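Local coordinates for translation initiation factor eIF2 assembly protein (Schizosaccharomyces pombe, PDB 4ZGP) that acts as an ATP-dependent folding chaperone that binds the gamma subunit of eIF2 and allows it to assemble with the alpha and beta subunits, at residues R195-S200 / D242-V247; L22-N27 / I259-P264; S39-L44 / D236-P241. All blocks are in the same frame, centred on the assembly; numbering follows the deposited sequence.

In the fold
Cdc123 has an ATP-grasp fold, and its mixed five-stranded sheet links the three contacts. Contact 1 pairs two neighbouring interior strands, 193-199 and 243-250; contact 2 starts from the next strand, 253-261, where segment 22-27 lies against the end of that strand and the turn after it; contact 3 packs the end of helix 34-40 on the loop leading into strand 243-250. Centres of contacts 1 and 2 are about 11 Å apart, those of 1 and 3 about 12 Å, those of 2 and 3 about 16 Å. Along the chain, contacts 1 and 3 both nest within the span closed by contact 2, and their segments alternate. The N-terminal region is thereby packed against the sheet that carries part of the nucleotide site.

Contact 1: residues R195-S200 / D242-V247; sequences RCFVKS and DFVFDV. With ADP (adenosine-5'-diphosphate), chain C.
The F245 ring carries C196 CB over one face, 3.6 Å from its centroid, with C196 SG above the same face in a sulfur-aromatic contact, while V198 CG2 reaches its edge in the ring plane. V198 CB stands almost over the centre of the F243 ring, 9° off the normal, and V244 CG1 makes a CH-pi contact over one face of F197. The R195 guanidinium meets the D246 carboxylate edge to edge, the two planes only 3° apart. R195 grips it side-on: NE bonds D246 OD1 at 2.7 Å and NH2 bonds D246 OD2 at 2.8 Å, each using the syn lone pair of its oxygen, in nearly straight bonds that hold the carboxylate flat. With CG anti to the backbone N (chi1 175°) and a bend at chi3, the arginine chain runs alongside D246, its CG against V244 CG1.

Strands 193-199 and 243-250 are antiparallel neighbours in the mixed sheet of an ATP-grasp fold. Backbone bonds join C196 with F245 and V198 with F243 in both directions. C196, V198, F243 and F245 occupy the face covered by helix 221-233; R195, F197, V244 and D246 occupy the other, where R195 and D246 belong to the ATP site. D246 OD2 comes within 3.2 Å of ADP O1B, and R209 forms a second salt bridge to D246 OD2; the positive charge of R195 and R209 probably eases the closeness of these two acceptors. Where strand 193-199 ends and its partner begins, D242 OD1 accepts S200 N at 2.7 Å, and a water joins that same oxygen to S200 OG.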
loop_
_atom_site.group_PDB
_atom_site.type_symbol
_atom_site.label_atom_id
_atom_site.label_comp_id
_atom_site.label_asym_id
_atom_site.label_seq_id
_atom_site.Cartn_x
_atom_site.Cartn_y
_atom_site.Cartn_z
ATOM N N ARG A 195 -8.909 6.597 1.183
ATOM C CA ARG A 195 -7.678 7.061 0.569
ATOM C C ARG A 195 -7.624 8.576 0.723
ATOM O O ARG A 195 -8.599 9.253 0.428
ATOM C CB ARG A 195 -7.619 6.655 -0.896
ATOM C CG ARG A 195 -6.403 7.223 -1.622
ATOM C CD ARG A 195 -6.002 6.366 -2.813
ATOM N NE ARG A 195 -5.439 5.080 -2.407
ATOM C CZ ARG A 195 -4.957 4.178 -3.254
ATOM N NH1 ARG A 195 -5.002 4.414 -4.559
ATOM N NH2 ARG A 195 -4.430 3.033 -2.797
ATOM N N CYS A 196 -6.481 9.089 1.183
ATOM C CA CYS A 196 -6.387 10.442 1.731
ATOM C C CYS A 196 -5.242 11.175 1.063
ATOM O O CYS A 196 -4.099 10.708 1.028
ATOM C CB CYS A 196 -6.186 10.408 3.247
ATOM S SG CYS A 196 -7.352 9.308 4.125
ATOM N N PHE A 197 -5.557 12.347 0.540
ATOM C CA PHE A 197 -4.656 13.040 -0.347
ATOM C C PHE A 197 -4.117 14.273 0.354
ATOM O O PHE A 197 -4.867 15.060 0.933
ATOM C CB PHE A 197 -5.390 13.410 -1.644
ATOM C CG PHE A 197 -5.914 12.222 -2.392
ATOM C CD1 PHE A 197 -7.168 11.699 -2.109
ATOM C CD2 PHE A 197 -5.165 11.641 -3.395
ATOM C CE1 PHE A 197 -7.649 10.602 -2.818
ATOM C CE2 PHE A 197 -5.643 10.546 -4.099
ATOM C CZ PHE A 197 -6.880 10.029 -3.817
ATOM N N VAL A 198 -2.799 14.411 0.317
ATOM C CA VAL A 198 -2.102 15.411 1.082
ATOM C C VAL A 198 -1.258 16.265 0.150
ATOM O O VAL A 198 -0.487 15.742 -0.637
ATOM C CB VAL A 198 -1.170 14.771 2.145
ATOM C CG1 VAL A 198 -0.407 15.849 2.882
ATOM C CG2 VAL A 198 -1.969 13.908 3.118
ATOM N N LYS A 199 -1.409 17.581 0.252
ATOM C CA LYS A 199 -0.626 18.490 -0.578
ATOM C C LYS A 199 -0.158 19.645 0.289
ATOM O O LYS A 199 -0.945 20.214 1.045
ATOM C CB LYS A 199 -1.450 19.001 -1.766
ATOM C CG LYS A 199 -0.676 19.932 -2.683
ATOM C CD LYS A 199 -1.611 20.716 -3.591
ATOM C CE LYS A 199 -2.146 19.834 -4.672
ATOM N NZ LYS A 199 -2.894 20.598 -5.736
ATOM N N SER A 200 1.132 19.954 0.193
ATOM C CA SER A 200 1.789 20.906 1.087
ATOM C C SER A 200 1.438 20.627 2.544
ATOM O O SER A 200 1.089 21.531 3.292
ATOM C CB SER A 200 1.431 22.347 0.691
ATOM O OG SER A 200 1.606 22.493 -0.705
ATOM N N ASP A 242 3.820 16.325 -0.352
ATOM C CA ASP A 242 2.657 15.767 -1.036
ATOM C C ASP A 242 2.735 14.238 -1.081
ATOM O O ASP A 242 3.751 13.675 -1.491
ATOM C CB ASP A 242 2.551 16.277 -2.472
ATOM C CG ASP A 242 2.829 17.780 -2.608
ATOM O OD1 ASP A 242 2.588 18.558 -1.665
ATOM O OD2 ASP A 242 3.276 18.176 -3.703
ATOM N N PHE A 243 1.656 13.576 -0.680
ATOM C CA PHE A 243 1.622 12.115 -0.716
ATOM C C PHE A 243 0.185 11.642 -0.534
ATOM O O PHE A 243 -0.723 12.449 -0.341
ATOM C CB PHE A 243 2.562 11.513 0.367
ATOM C CG PHE A 243 2.230 11.918 1.794
ATOM C CD1 PHE A 243 2.708 13.106 2.330
ATOM C CD2 PHE A 243 1.449 11.090 2.612
ATOM C CE1 PHE A 243 2.430 13.469 3.654
ATOM C CE2 PHE A 243 1.158 11.451 3.937
ATOM C CZ PHE A 243 1.651 12.635 4.459
ATOM N N VAL A 244 -0.019 10.329 -0.615
ATOM C CA VAL A 244 -1.355 9.756 -0.489
ATOM C C VAL A 244 -1.292 8.661 0.560
ATOM O O VAL A 244 -0.435 7.809 0.452
ATOM C CB VAL A 244 -1.822 9.174 -1.818
ATOM C CG1 VAL A 244 -3.230 8.602 -1.695
ATOM C CG2 VAL A 244 -1.743 10.265 -2.953
ATOM N N PHE A 245 -2.165 8.683 1.562
ATOM C CA PHE A 245 -2.102 7.608 2.562
ATOM C C PHE A 245 -3.441 6.905 2.664
ATOM O O PHE A 245 -4.481 7.527 2.485
ATOM C CB PHE A 245 -1.595 8.130 3.936
ATOM C CG PHE A 245 -2.508 9.092 4.670
ATOM C CD1 PHE A 245 -2.479 10.448 4.410
ATOM C CD2 PHE A 245 -3.298 8.654 5.720
ATOM C CE1 PHE A 245 -3.281 11.332 5.141
ATOM C CE2 PHE A 245 -4.100 9.529 6.455
ATOM C CZ PHE A 245 -4.102 10.860 6.164
ATOM N N ASP A 246 -3.405 5.580 2.870
ATOM C CA ASP A 246 -4.635 4.801 3.003
ATOM C C ASP A 246 -4.856 4.532 4.475
ATOM O O ASP A 246 -3.900 4.305 5.217
ATOM C CB ASP A 246 -4.568 3.475 2.225
ATOM C CG ASP A 246 -4.543 3.684 0.716
ATOM O OD1 ASP A 246 -4.967 4.762 0.248
ATOM O OD2 ASP A 246 -4.090 2.782 -0.001
ATOM N N VAL A 247 -6.108 4.601 4.912
ATOM C CA VAL A 247 -6.417 4.406 6.324
ATOM C C VAL A 247 -7.583 3.458 6.503
ATOM O O VAL A 247 -8.479 3.419 5.684
ATOM C CB VAL A 247 -6.762 5.719 7.018
ATOM C CG1 VAL A 247 -5.569 6.565 7.066
ATOM C CG2 VAL A 247 -7.901 6.431 6.296
HETATM P PB ADP C . -2.434 -0.667 -1.992
HETATM O O1B ADP C . -2.113 0.638 -1.279
HETATM O O2B ADP C . -1.354 -1.122 -2.956
HETATM O O3B ADP C . -3.866 -0.679 -2.485
HETATM P PA ADP C . -2.874 -1.802 0.637
HETATM O O1A ADP C . -3.382 -0.410 0.920
HETATM O O2A ADP C . -1.817 -2.477 1.495
HETATM O O3A ADP C . -2.337 -1.856 -0.887
HETATM O "O5'" ADP C . -4.162 -2.760 0.624
HETATM C "C5'" ADP C . -4.761 -3.233 -0.583
HETATM C "C4'" ADP C . -6.070 -3.866 -0.143
HETATM O "O4'" ADP C . -5.799 -5.123 0.481
HETATM C "C3'" ADP C . -6.754 -3.003 0.906
HETATM O "O3'" ADP C . -7.803 -2.221 0.326
HETATM C "C2'" ADP C . -7.290 -3.977 1.933
HETATM O "O2'" ADP C . -8.687 -4.215 1.737
HETATM C "C1'" ADP C . -6.534 -5.269 1.701
HETATM N N9 ADP C . -5.577 -5.433 2.823
HETATM C C8 ADP C . -4.406 -4.772 2.952
HETATM N N7 ADP C . -3.762 -5.145 4.092
HETATM C C5 ADP C . -4.533 -6.067 4.713
HETATM C C6 ADP C . -4.435 -6.873 5.952
HETATM N N6 ADP C . -3.347 -6.740 6.755
HETATM N N1 ADP C . -5.452 -7.727 6.243
HETATM C C2 ADP C . -6.517 -7.845 5.419
HETATM N N3 ADP C . -6.672 -7.146 4.275
HETATM C C4 ADP C . -5.726 -6.255 3.872
HETATM O O HOH W 1 3.393 21.195 -2.085
#

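Contact 2: residues L22-N27 / I259-P264; sequences LILTKN and INPFYP
I23 O and F262 O are joined through one water, which donates to the first at 2.9 Å and to the second at 2.6 Å; no direct hydrogen bond links the segments, and leucines, prolines and aromatic rings do the remaining packing. F262 is the centre of an inverse gamma turn in the chain that follows from strand 253-261 of the ATP-grasp sheet. That strand carries N260, which binds the nucleotide and is inferred to bind magnesium, so the contact lays the N-terminal segment over the chain leaving the nucleotide site.

The Y263 ring offers the main flat surface to L24. L24 CB sits over one face of this ring, 3.8 Å from the centroid, and the following proline, P264, places CD over the opposite face. At the ring's edge, near its plane, L22 O approaches Y263 CE1. Because L24 has CG anti to its own N (chi1 -175°), the branch spreads across the tyrosine: CD2 comes near Y263 CD2, whereas CD1 continues to P261 CB at 3.7 Å.

L22 works farther along the turn. Its side chain crosses F262 at about a right angle, and W273 of helix 273-278 packs against both residues, meeting the phenylalanine edge-to-face. One methyl of the leucine, CD1, lies 4.0 Å from P264 CD; the other, CD2, meets the rim of the F262 ring in its plane, 3.9 Å from F262 CD2.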
loop_
_atom_site.group_PDB
_atom_site.type_symbol
_atom_site.label_atom_id
_atom_site.label_comp_id
_atom_site.label_asym_id
_atom_site.label_seq_id
_atom_site.Cartn_x
_atom_site.Cartn_y
_atom_site.Cartn_z
ATOM N N LEU A 22 2.538 17.696 -12.862
ATOM C CA LEU A 22 2.928 16.845 -11.743
ATOM C C LEU A 22 4.129 15.999 -12.129
ATOM O O LEU A 22 4.060 15.226 -13.086
ATOM C CB LEU A 22 1.780 15.922 -11.321
ATOM C CG LEU A 22 0.807 16.327 -10.215
ATOM C CD1 LEU A 22 -0.092 15.144 -9.881
ATOM C CD2 LEU A 22 1.534 16.823 -8.971
ATOM N N ILE A 23 5.225 16.130 -11.389
ATOM C CA ILE A 23 6.386 15.281 -11.639
ATOM C C ILE A 23 6.692 14.371 -10.440
ATOM O O ILE A 23 6.328 14.671 -9.297
ATOM C CB ILE A 23 7.644 16.117 -11.988
ATOM C CG1 ILE A 23 8.223 16.790 -10.746
ATOM C CG2 ILE A 23 7.325 17.149 -13.064
ATOM C CD1 ILE A 23 9.624 16.320 -10.409
ATOM N N LEU A 24 7.360 13.261 -10.730
ATOM C CA LEU A 24 7.730 12.263 -9.736
ATOM C C LEU A 24 9.238 12.119 -9.650
ATOM O O LEU A 24 9.892 11.905 -10.668
ATOM C CB LEU A 24 7.113 10.918 -10.097
ATOM C CG LEU A 24 7.311 9.775 -9.100
ATOM C CD1 LEU A 24 6.573 10.067 -7.813
ATOM C CD2 LEU A 24 6.836 8.469 -9.711
ATOM N N THR A 25 9.800 12.225 -8.452
ATOM C CA THR A 25 11.237 12.021 -8.307
ATOM C C THR A 25 11.538 10.628 -7.756
ATOM O O THR A 25 10.693 10.004 -7.110
ATOM C CB THR A 25 11.880 13.056 -7.384
ATOM O OG1 THR A 25 11.427 12.837 -6.046
ATOM C CG2 THR A 25 11.529 14.483 -7.822
ATOM N N LYS A 26 12.750 10.156 -8.023
ATOM C CA LYS A 26 13.272 8.931 -7.432
ATOM C C LYS A 26 13.120 8.908 -5.909
ATOM O O LYS A 26 12.720 7.894 -5.338
ATOM C CB LYS A 26 14.746 8.762 -7.807
ATOM C CG LYS A 26 15.448 7.644 -7.076
ATOM C CD LYS A 26 16.954 7.642 -7.369
ATOM C CE LYS A 26 17.651 8.889 -6.838
ATOM N NZ LYS A 26 18.420 8.628 -5.583
ATOM N N ASN A 27 13.433 10.018 -5.249
ATOM C CA ASN A 27 13.321 10.068 -3.794
ATOM C C ASN A 27 11.872 9.889 -3.333
ATOM O O ASN A 27 11.607 9.285 -2.296
ATOM C CB ASN A 27 13.894 11.384 -3.236
ATOM C CG ASN A 27 15.417 11.328 -3.058
ATOM O OD1 ASN A 27 16.021 10.264 -3.178
ATOM N ND2 ASN A 27 16.027 12.462 -2.761
ATOM N N ILE A 259 1.234 4.170 2.247
ATOM C CA ILE A 259 1.581 5.520 1.806
ATOM C C ILE A 259 2.075 5.383 0.366
ATOM O O ILE A 259 2.894 4.521 0.057
ATOM C CB ILE A 259 2.653 6.200 2.721
ATOM C CG1 ILE A 259 2.139 6.352 4.166
ATOM C CG2 ILE A 259 3.016 7.605 2.166
ATOM C CD1 ILE A 259 3.088 7.074 5.118
ATOM N N ASN A 260 1.564 6.227 -0.526
ATOM C CA ASN A 260 1.905 6.170 -1.938
ATOM C C ASN A 260 2.258 7.554 -2.489
ATOM O O ASN A 260 1.900 8.544 -1.878
ATOM C CB ASN A 260 0.737 5.606 -2.728
ATOM C CG ASN A 260 0.561 4.131 -2.498
ATOM O OD1 ASN A 260 1.416 3.343 -2.876
ATOM N ND2 ASN A 260 -0.542 3.752 -1.883
ATOM N N PRO A 261 2.954 7.616 -3.639
ATOM C CA PRO A 261 3.310 8.957 -4.151
ATOM C C PRO A 261 2.114 9.792 -4.601
ATOM O O PRO A 261 1.081 9.264 -4.990
ATOM C CB PRO A 261 4.214 8.636 -5.350
ATOM C CG PRO A 261 4.793 7.292 -5.034
ATOM C CD PRO A 261 3.637 6.553 -4.403
ATOM N N PHE A 262 2.260 11.112 -4.522
ATOM C CA PHE A 262 1.249 12.044 -5.041
ATOM C C PHE A 262 1.501 12.153 -6.538
ATOM O O PHE A 262 2.206 13.050 -6.997
ATOM C CB PHE A 262 1.364 13.402 -4.345
ATOM C CG PHE A 262 0.203 14.332 -4.587
ATOM C CD1 PHE A 262 -0.933 14.275 -3.786
ATOM C CD2 PHE A 262 0.272 15.297 -5.585
ATOM C CE1 PHE A 262 -1.998 15.141 -3.986
ATOM C CE2 PHE A 262 -0.792 16.177 -5.790
ATOM C CZ PHE A 262 -1.929 16.095 -5.004
ATOM N N TYR A 263 0.952 11.204 -7.280
ATOM C CA TYR A 263 1.273 11.037 -8.695
ATOM C C TYR A 263 0.233 10.115 -9.324
ATOM O O TYR A 263 -0.244 9.191 -8.666
ATOM C CB TYR A 263 2.685 10.476 -8.842
ATOM C CG TYR A 263 3.188 10.488 -10.261
ATOM C CD1 TYR A 263 3.585 11.681 -10.862
ATOM C CD2 TYR A 263 3.253 9.323 -11.003
ATOM C CE1 TYR A 263 4.043 11.709 -12.174
ATOM C CE2 TYR A 263 3.706 9.340 -12.321
ATOM C CZ TYR A 263 4.092 10.541 -12.895
ATOM O OH TYR A 263 4.551 10.576 -14.193
ATOM N N PRO A 264 -0.146 10.363 -10.596
ATOM C CA PRO A 264 -1.297 9.651 -11.167
ATOM C C PRO A 264 -1.208 8.131 -11.199
ATOM O O PRO A 264 -2.250 7.515 -11.380
ATOM C CB PRO A 264 -1.376 10.216 -12.594
ATOM C CG PRO A 264 -0.889 11.614 -12.436
ATOM C CD PRO A 264 0.263 11.493 -11.453
HETATM O O HOH W 2 4.429 14.330 -7.176
#

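Contact 3: residues S39-L44 / D236-P241; sequences SLFRKL and DTFPDP
T237 OG1 lies 3.1 Å from F41 CE1, obliquely to the ring, and this is the tightest point of the contact. F41 and F238 form its buried side, with F41 CZ 4.1 Å from F238 CB and the backbone N of F238 near the plane of the F41 ring, at its edge. L40 CB of the preceding residue stands 3.5 Å above one face of the F41 ring, over its centre. A chi1 of -58° sets F41 CG opposite the carbonyl carbon and sends the ring past T237, the two side chains sliding by each other in opposite directions. Inward, L256 and I259 of strand 253-261 also pack on F41, and I259 on F238, so the end of helix 34-40 and the loop before strand 243-250 meet over the ATP-grasp sheet. Replacing F41 by an alanine would remove the ring that L40 CB lies on and F238 N meets at the edge, and would probably leave a gap against L256 and I259, with the T237 hydroxyl losing its aromatic neighbour.

The outer side is looser and wetter. L40 lies exposed there, its CD1 4.2 Å from F238 CA and its CD2 3.9 Å from T237 OG1. A water donates to L40 O at 2.8 Å and also hydrogen-bonds T237 OG1 at 2.7 Å. With no direct hydrogen bond between the segments, cohesion here probably rests on apolar burial, while the polar link passes through water at the surface.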
loop_
_atom_site.group_PDB
_atom_site.type_symbol
_atom_site.label_atom_id
_atom_site.label_comp_id
_atom_site.label_asym_id
_atom_site.label_seq_id
_atom_site.Cartn_x
_atom_site.Cartn_y
_atom_site.Cartn_z
ATOM N N SER A 39 8.871 1.780 9.663
ATOM C CA SER A 39 9.796 2.247 10.689
ATOM C C SER A 39 9.309 3.515 11.380
ATOM O O SER A 39 9.227 3.574 12.604
ATOM C CB SER A 39 11.159 2.505 10.048
ATOM O OG SER A 39 10.954 3.077 8.755
ATOM N N LEU A 40 8.972 4.522 10.580
ATOM C CA LEU A 40 8.390 5.758 11.101
ATOM C C LEU A 40 7.121 5.588 11.912
ATOM O O LEU A 40 6.937 6.259 12.922
ATOM C CB LEU A 40 8.064 6.713 9.947
ATOM C CG LEU A 40 9.225 7.221 9.112
ATOM C CD1 LEU A 40 8.706 8.177 8.019
ATOM C CD2 LEU A 40 10.248 7.922 10.034
ATOM N N PHE A 41 6.228 4.729 11.427
ATOM C CA PHE A 41 4.847 4.736 11.863
ATOM C C PHE A 41 4.397 3.398 12.453
ATOM O O PHE A 41 3.221 3.060 12.395
ATOM C CB PHE A 41 3.957 5.134 10.661
ATOM C CG PHE A 41 4.332 6.477 10.091
ATOM C CD1 PHE A 41 4.533 7.533 10.941
ATOM C CD2 PHE A 41 4.534 6.648 8.739
ATOM C CE1 PHE A 41 4.913 8.793 10.460
ATOM C CE2 PHE A 41 4.895 7.898 8.239
ATOM C CZ PHE A 41 5.087 8.963 9.108
ATOM N N ARG A 42 5.342 2.662 13.041
ATOM C CA ARG A 42 5.060 1.342 13.599
ATOM C C ARG A 42 3.893 1.359 14.577
ATOM O O ARG A 42 3.081 0.444 14.589
ATOM C CB ARG A 42 6.322 0.788 14.288
ATOM C CG ARG A 42 6.176 -0.625 14.867
ATOM C CD ARG A 42 7.431 -1.012 15.660
ATOM N NE ARG A 42 8.643 -0.672 14.918
ATOM C CZ ARG A 42 9.357 -1.530 14.194
ATOM N NH1 ARG A 42 9.002 -2.809 14.121
ATOM N NH2 ARG A 42 10.437 -1.109 13.550
ATOM N N LYS A 43 3.782 2.411 15.375
ATOM C CA LYS A 43 2.713 2.495 16.368
ATOM C C LYS A 43 1.322 2.779 15.769
ATOM O O LYS A 43 0.312 2.687 16.471
ATOM C CB LYS A 43 3.044 3.577 17.399
ATOM C CG LYS A 43 4.312 3.296 18.227
ATOM C CD LYS A 43 4.808 4.560 18.923
ATOM C CE LYS A 43 6.244 4.382 19.426
ATOM N NZ LYS A 43 6.802 5.648 19.977
ATOM N N LEU A 44 1.275 3.120 14.484
ATOM C CA LEU A 44 0.019 3.544 13.844
ATOM C C LEU A 44 -0.518 2.539 12.836
ATOM O O LEU A 44 -1.607 2.713 12.295
ATOM C CB LEU A 44 0.230 4.891 13.131
ATOM C CG LEU A 44 0.940 5.989 13.928
ATOM C CD1 LEU A 44 1.331 7.129 12.991
ATOM C CD2 LEU A 44 0.055 6.518 15.035
ATOM N N ASP A 236 3.919 13.495 10.686
ATOM C CA ASP A 236 4.813 14.653 10.570
ATOM C C ASP A 236 6.234 14.290 10.149
ATOM O O ASP A 236 6.958 15.134 9.623
ATOM C CB ASP A 236 4.858 15.416 11.901
ATOM C CG ASP A 236 5.271 14.539 13.070
ATOM O OD1 ASP A 236 4.443 13.708 13.518
ATOM O OD2 ASP A 236 6.419 14.690 13.567
ATOM N N THR A 237 6.640 13.042 10.363
ATOM C CA THR A 237 8.007 12.635 10.012
ATOM C C THR A 237 8.122 12.179 8.561
ATOM O O THR A 237 9.223 11.906 8.083
ATOM C CB THR A 237 8.502 11.490 10.919
ATOM O OG1 THR A 237 7.466 10.505 11.008
ATOM C CG2 THR A 237 8.789 12.017 12.306
ATOM N N PHE A 238 6.995 12.069 7.852
ATOM C CA PHE A 238 7.088 11.675 6.462
ATOM C C PHE A 238 7.769 12.834 5.711
ATOM O O PHE A 238 7.414 13.989 5.922
ATOM C CB PHE A 238 5.713 11.336 5.848
ATOM C CG PHE A 238 5.842 10.670 4.525
ATOM C CD1 PHE A 238 6.284 9.354 4.457
ATOM C CD2 PHE A 238 5.634 11.371 3.347
ATOM C CE1 PHE A 238 6.463 8.732 3.229
ATOM C CE2 PHE A 238 5.809 10.755 2.122
ATOM C CZ PHE A 238 6.221 9.432 2.063
ATOM N N PRO A 239 8.762 12.523 4.858
ATOM C CA PRO A 239 9.684 13.581 4.419
ATOM C C PRO A 239 9.202 14.439 3.252
ATOM O O PRO A 239 9.823 15.479 3.013
ATOM C CB PRO A 239 10.948 12.804 4.018
ATOM C CG PRO A 239 10.501 11.442 3.721
ATOM C CD PRO A 239 9.331 11.179 4.649
ATOM N N ASP A 240 8.140 14.038 2.558
ATOM C CA ASP A 240 7.651 14.814 1.404
ATOM C C ASP A 240 6.372 15.595 1.738
ATOM O O ASP A 240 5.592 15.166 2.565
ATOM C CB ASP A 240 7.409 13.885 0.220
ATOM C CG ASP A 240 8.663 13.137 -0.192
ATOM O OD1 ASP A 240 9.735 13.773 -0.224
ATOM O OD2 ASP A 240 8.572 11.928 -0.493
ATOM N N PRO A 241 6.169 16.767 1.094
ATOM C CA PRO A 241 4.991 17.589 1.372
ATOM C C PRO A 241 3.701 17.049 0.756
ATOM O O PRO A 241 2.614 17.334 1.283
ATOM C CB PRO A 241 5.359 18.937 0.735
ATOM C CG PRO A 241 6.220 18.566 -0.429
ATOM C CD PRO A 241 7.050 17.385 0.081
HETATM O O HOH W 3 7.776 8.902 13.116
#